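PDB 3F95: beta-glucosidase from Pseudoalteromonas sp., which forms the extra C-terminal beta-sandwich domain of an exo-1,3/1,4-beta-glucanase, which probably has beta-glucosidase activity. Local coordinates for residues R93-P98 and N160-I165; L104-S109 and L134-H139. One frame throughout, in Å; residues are numbered along the deposited sequence. Where two conformers were deposited one is given.

Interaction 1 (R93-P98 and N160-I165); sequences RIDKAP and NLSLAI
Of the flat groups, the N160 amide is engaged through its oxygen: K96 NZ donates to N160 OD1 at 2.8 Å. The C=O...N angle is 128°, and the nitrogen sits tilted from the carbonyl plane. The ammonium gets there because the otherwise extended lysine chain bends at chi3 (73°). The R93 guanidinium stands obliquely to A164, R93 NH2 lying 4.1 Å from A164 CB. The D95 carboxylate comes close to S162, D95 OD2 lying 2.7 Å from S162 OG, and N62 OD1 is a second acceptor beside the same hydroxyl. The P98 ring lies alongside L161, both pointing the same way, and its CD is 3.7 Å from L161 CD1.

Backbone bonds establish an antiparallel pairing. R93 and A164 exchange both N-H...O bonds, A164 N reaching R93 O at 2.9 Å. K96 and S162 do likewise, K96 N meeting S162 O at 3.0 Å. Since D95 and K96 both stand opposite S162, this is a classic beta bulge; the extra residue coincides with the corner that the chain turns at D95. R93, K96, S162 and A164 share one face of the sheet, while I94 and L163 occupy the other, I94 CG1 being 4.1 Å from L163 CB.

Strand 161-171 runs here between strands 87-94 and 58-63, with L161 and L163 bonded through their backbones to W63 and F61. F119 touches I94 and L163 on one face, and W131 touches R93 and A164 on the other.

Interaction 2 (L104-S109 and L134-H139); sequences LQVMCS and LAIPLH
No polar bond joins V106, L104 and M107 to their partners I136 and L138: the contact is wholly apolar, and its shortest approach is V106 CG1 to L138 CD2 at 3.6 Å. Those two side chains cross at about a right angle. The other branch of V106 is turned to I136, V106 CG2 lying 4.0 Å from I136 CD1, so the valine fork divides its two methyls between the two partners. A chi1 of 174° sets CG1 anti to the backbone N and CG2 beside it, which is how one methyl faces L138 and the other I136. L104 approaches I136 differently, L104 CD2 meeting I136 CD1 tip to tip at 3.8 Å. The I136 CD1 methyl therefore touches both L104 and V106.

This is the face-to-face packing of a beta-sandwich: strand 102-108 belongs to the antiparallel sheet, strand 132-137 to the mixed one, and the nearest CA atoms across the contact, those of V106 and L138, are 7.5 Å apart, too far for strand pairing. L88 and L90 of strand 87-94 join the same core, touching V106 and I136 respectively.

At M107 the strand turns a corner, with phi at a positive 56°. The CB of M107 consequently points to the opposing segment just as that of its predecessor V106 does, and M107 CG comes 3.8 Å from L138 CD2, the same methyl that V106 CG1 touches. M107 is also backbone-bonded to L114 of strand 113-118 and A153 of strand 149-158, on the strands that pair with its own. Just past the corner, C108 forms a disulfide with C113, tying strand 102-108 to strand 113-118.

In the fold
The two contacts use different dimensions of the same sandwich. Interaction 1 is lateral, pairing strand 87-94 and the turn after it with strand 161-171 inside the mixed sheet; interaction 2 is the packing of strand 102-108, from the antiparallel sheet, on strand 132-137 and the residue that follows it, L138. Their centres lie 18 Å apart and their nearest atoms about 7 Å, without touching. Strand 87-94 pairs with both 161-171 and 132-137, and so relates the two contacts. Along the chain, interaction 2 is nested within the loop closed by interaction 1. Together they are consistent with one galactose-binding-like domain held by strand pairing within a sheet and apolar packing between sheets.

Interaction 1 (R93-P98 and N160-I165)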
loop_
_atom_site.group_PDB
_atom_site.type_symbol
_atom_site.label_atom_id
_atom_site.label_comp_id
_atom_site.label_asym_id
_atom_site.label_seq_id
_atom_site.Cartn_x
_atom_site.Cartn_y
_atom_site.Cartn_z
ATOM N N ARG A 93 7.892 6.106 -0.759
ATOM C CA ARG A 93 8.588 7.197 -1.423
ATOM C C ARG A 93 7.786 7.491 -2.694
ATOM O O ARG A 93 7.502 6.568 -3.472
ATOM C CB ARG A 93 10.005 6.754 -1.793
ATOM C CG ARG A 93 10.801 7.764 -2.605
ATOM C CD ARG A 93 12.197 7.227 -2.934
ATOM N NE ARG A 93 12.086 6.082 -3.846
ATOM C CZ ARG A 93 13.069 5.246 -4.172
ATOM N NH1 ARG A 93 14.288 5.395 -3.667
ATOM N NH2 ARG A 93 12.824 4.245 -5.014
ATOM N N ILE A 94 7.399 8.739 -2.912
ATOM C CA ILE A 94 6.665 9.063 -4.136
ATOM C C ILE A 94 7.627 9.806 -5.043
ATOM O O ILE A 94 7.900 10.988 -4.819
ATOM C CB ILE A 94 5.397 9.886 -3.844
ATOM C CG1 ILE A 94 4.488 9.102 -2.872
ATOM C CG2 ILE A 94 4.640 10.256 -5.176
ATOM C CD1 ILE A 94 3.192 9.869 -2.531
ATOM N N ASP A 95 8.169 9.104 -6.038
ATOM C CA ASP A 95 9.131 9.747 -6.943
ATOM C C ASP A 95 8.496 10.496 -8.110
ATOM O O ASP A 95 9.097 11.412 -8.661
ATOM C CB ASP A 95 10.194 8.773 -7.408
ATOM C CG ASP A 95 9.604 7.595 -8.117
ATOM O OD1 ASP A 95 8.847 6.829 -7.478
ATOM O OD2 ASP A 95 9.907 7.424 -9.311
ATOM N N LYS A 96 7.263 10.149 -8.459
ATOM C CA LYS A 96 6.511 11.015 -9.359
ATOM C C LYS A 96 5.085 11.134 -8.880
ATOM O O LYS A 96 4.344 10.148 -8.895
ATOM C CB LYS A 96 6.571 10.528 -10.816
ATOM C CG LYS A 96 5.775 11.424 -11.776
ATOM C CD LYS A 96 5.859 10.970 -13.229
ATOM C CE LYS A 96 5.051 9.712 -13.474
ATOM N NZ LYS A 96 4.838 9.426 -14.925
ATOM N N ALA A 97 4.721 12.341 -8.424
ATOM C CA ALA A 97 3.364 12.621 -7.924
ATOM C C ALA A 97 2.320 12.460 -9.024
ATOM O O ALA A 97 2.619 12.632 -10.216
ATOM C CB ALA A 97 3.273 14.040 -7.267
ATOM N N PRO A 98 1.107 12.047 -8.641
ATOM C CA PRO A 98 0.091 11.783 -9.667
ATOM C C PRO A 98 -0.440 13.076 -10.241
ATOM O O PRO A 98 -0.918 13.931 -9.496
ATOM C CB PRO A 98 -1.000 11.032 -8.918
ATOM C CG PRO A 98 -0.779 11.336 -7.441
ATOM C CD PRO A 98 0.653 11.765 -7.270
ATOM N N ASN A 160 -1.511 7.678 -13.335
ATOM C CA ASN A 160 -0.147 8.056 -13.636
ATOM C C ASN A 160 0.552 8.466 -12.343
ATOM O O ASN A 160 0.166 9.454 -11.720
ATOM C CB ASN A 160 -0.136 9.216 -14.634
ATOM C CG ASN A 160 1.204 9.411 -15.246
ATOM O OD1 ASN A 160 2.141 9.866 -14.582
ATOM N ND2 ASN A 160 1.326 9.056 -16.520
ATOM N N LEU A 161 1.577 7.712 -11.965
ATOM C CA LEU A 161 2.101 7.766 -10.583
ATOM C C LEU A 161 3.324 6.871 -10.517
ATOM O O LEU A 161 3.377 5.849 -11.188
ATOM C CB LEU A 161 1.064 7.191 -9.606
ATOM C CG LEU A 161 1.439 6.946 -8.123
ATOM C CD1 LEU A 161 1.806 8.290 -7.428
ATOM C CD2 LEU A 161 0.252 6.312 -7.434
ATOM N N SER A 162 4.316 7.283 -9.728
ATOM C CA SER A 162 5.446 6.421 -9.433
ATOM C C SER A 162 5.802 6.514 -7.946
ATOM O O SER A 162 6.073 7.608 -7.415
ATOM C CB SER A 162 6.640 6.786 -10.322
ATOM O OG SER A 162 7.730 5.933 -10.056
ATOM N N LEU A 163 5.856 5.353 -7.294
ATOM C CA LEU A 163 6.171 5.309 -5.879
ATOM C C LEU A 163 6.765 3.961 -5.541
ATOM O O LEU A 163 6.782 3.064 -6.368
ATOM C CB LEU A 163 4.928 5.588 -5.024
ATOM C CG LEU A 163 3.679 4.690 -5.201
ATOM C CD1 LEU A 163 3.834 3.266 -4.676
ATOM C CD2 LEU A 163 2.453 5.368 -4.603
ATOM N N ALA A 164 7.250 3.846 -4.314
ATOM C CA ALA A 164 7.775 2.578 -3.826
ATOM C C ALA A 164 7.287 2.400 -2.409
ATOM O O ALA A 164 7.017 3.379 -1.722
ATOM C CB ALA A 164 9.254 2.571 -3.876
ATOM N N ILE A 165 7.164 1.143 -1.988
ATOM C CA ILE A 165 6.607 0.786 -0.683
ATOM C C ILE A 165 7.555 -0.222 -0.034
ATOM O O ILE A 165 8.135 -1.045 -0.724
ATOM C CB ILE A 165 5.200 0.160 -0.875
ATOM C CG1 ILE A 165 4.198 1.238 -1.333
ATOM C CG2 ILE A 165 4.685 -0.472 0.424
ATOM C CD1 ILE A 165 2.972 0.641 -2.034
HETATM O O HOH W 1 1.778 12.056 -12.893
#

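Interaction 2 (L104-S109 and L134-H139)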
loop_
_atom_site.group_PDB
_atom_site.type_symbol
_atom_site.label_atom_id
_atom_site.label_comp_id
_atom_site.label_asym_id
_atom_site.label_seq_id
_atom_site.Cartn_x
_atom_site.Cartn_y
_atom_site.Cartn_z
ATOM N N LEU A 104 -5.509 6.297 -1.770
ATOM C CA LEU A 104 -4.952 5.266 -0.892
ATOM C C LEU A 104 -6.046 4.711 0.015
ATOM O O LEU A 104 -6.558 5.423 0.881
ATOM C CB LEU A 104 -3.789 5.843 -0.049
ATOM C CG LEU A 104 -3.317 4.993 1.133
ATOM C CD1 LEU A 104 -2.788 3.612 0.638
ATOM C CD2 LEU A 104 -2.241 5.753 1.950
ATOM N N GLN A 105 -6.433 3.453 -0.202
ATOM C CA GLN A 105 -7.463 2.827 0.621
ATOM C C GLN A 105 -6.821 1.800 1.565
ATOM O O GLN A 105 -5.849 1.138 1.191
ATOM C CB GLN A 105 -8.569 2.220 -0.283
ATOM C CG GLN A 105 -9.504 3.272 -0.882
ATOM C CD GLN A 105 -10.398 2.720 -1.994
ATOM O OE1 GLN A 105 -9.922 2.174 -2.995
ATOM N NE2 GLN A 105 -11.705 2.902 -1.834
ATOM N N VAL A 106 -7.301 1.721 2.807
ATOM C CA VAL A 106 -6.662 0.885 3.806
ATOM C C VAL A 106 -7.704 -0.018 4.470
ATOM O O VAL A 106 -8.804 0.446 4.860
ATOM C CB VAL A 106 -5.921 1.757 4.870
ATOM C CG1 VAL A 106 -5.378 0.913 5.995
ATOM C CG2 VAL A 106 -4.808 2.566 4.187
ATOM N N MET A 107 -7.369 -1.304 4.536
ATOM C CA MET A 107 -8.195 -2.332 5.197
ATOM C C MET A 107 -9.623 -2.373 4.628
ATOM O O MET A 107 -10.626 -1.959 5.269
ATOM C CB MET A 107 -8.139 -2.189 6.727
ATOM C CG MET A 107 -6.750 -2.373 7.308
ATOM S SD MET A 107 -6.083 -4.049 7.057
ATOM C CE MET A 107 -4.372 -3.692 6.865
ATOM N N CYS A 108 -9.694 -2.861 3.392
ATOM C CA CYS A 108 -10.924 -2.872 2.618
ATOM C C CYS A 108 -11.545 -4.256 2.653
ATOM O O CYS A 108 -10.861 -5.255 2.438
ATOM C CB CYS A 108 -10.659 -2.520 1.159
ATOM S SG CYS A 108 -9.925 -0.875 0.947
ATOM N N SER A 109 -12.848 -4.292 2.904
ATOM C CA SER A 109 -13.612 -5.524 2.758
ATOM C C SER A 109 -14.191 -5.534 1.363
ATOM O O SER A 109 -13.756 -4.772 0.494
ATOM C CB SER A 109 -14.714 -5.624 3.815
ATOM O OG SER A 109 -15.341 -4.375 4.029
ATOM N N LEU A 134 5.030 6.154 7.214
ATOM C CA LEU A 134 3.661 6.645 7.387
ATOM C C LEU A 134 2.900 5.714 8.334
ATOM O O LEU A 134 2.920 4.477 8.154
ATOM C CB LEU A 134 2.956 6.710 6.018
ATOM C CG LEU A 134 3.595 7.554 4.909
ATOM C CD1 LEU A 134 2.749 7.462 3.618
ATOM C CD2 LEU A 134 3.728 9.046 5.379
ATOM N N ALA A 135 2.274 6.286 9.362
ATOM C CA ALA A 135 1.416 5.526 10.265
ATOM C C ALA A 135 -0.043 5.904 10.009
ATOM O O ALA A 135 -0.415 7.070 10.056
ATOM C CB ALA A 135 1.821 5.725 11.763
ATOM N N ILE A 136 -0.857 4.915 9.660
ATOM C CA ILE A 136 -2.237 5.198 9.265
ATOM C C ILE A 136 -3.240 4.652 10.280
ATOM O O ILE A 136 -3.488 3.442 10.324
ATOM C CB ILE A 136 -2.562 4.654 7.842
ATOM C CG1 ILE A 136 -1.564 5.242 6.832
ATOM C CG2 ILE A 136 -3.989 5.008 7.483
ATOM C CD1 ILE A 136 -1.565 4.568 5.464
ATOM N N PRO A 137 -3.817 5.545 11.107
ATOM C CA PRO A 137 -4.766 5.042 12.104
ATOM C C PRO A 137 -5.925 4.373 11.379
ATOM O O PRO A 137 -6.431 4.908 10.388
ATOM C CB PRO A 137 -5.222 6.287 12.859
ATOM C CG PRO A 137 -4.692 7.485 12.066
ATOM C CD PRO A 137 -3.609 7.004 11.163
ATOM N N LEU A 138 -6.300 3.187 11.841
ATOM C CA LEU A 138 -7.340 2.411 11.154
ATOM C C LEU A 138 -8.743 2.925 11.450
ATOM O O LEU A 138 -9.675 2.727 10.664
ATOM C CB LEU A 138 -7.208 0.920 11.491
ATOM C CG LEU A 138 -5.882 0.272 11.041
ATOM C CD1 LEU A 138 -5.844 -1.214 11.374
ATOM C CD2 LEU A 138 -5.616 0.496 9.537
ATOM N N HIS A 139 -8.895 3.599 12.579
ATOM C CA HIS A 139 -10.218 4.076 12.944
ATOM C C HIS A 139 -10.285 5.564 13.262
ATOM O O HIS A 139 -9.501 6.085 14.047
ATOM C CB HIS A 139 -10.797 3.208 14.045
ATOM C CG HIS A 139 -11.101 1.811 13.589
ATOM N ND1 HIS A 139 -10.194 0.778 13.699
ATOM C CD2 HIS A 139 -12.194 1.286 12.988
ATOM C CE1 HIS A 139 -10.722 -0.328 13.212
ATOM N NE2 HIS A 139 -11.934 -0.048 12.773
#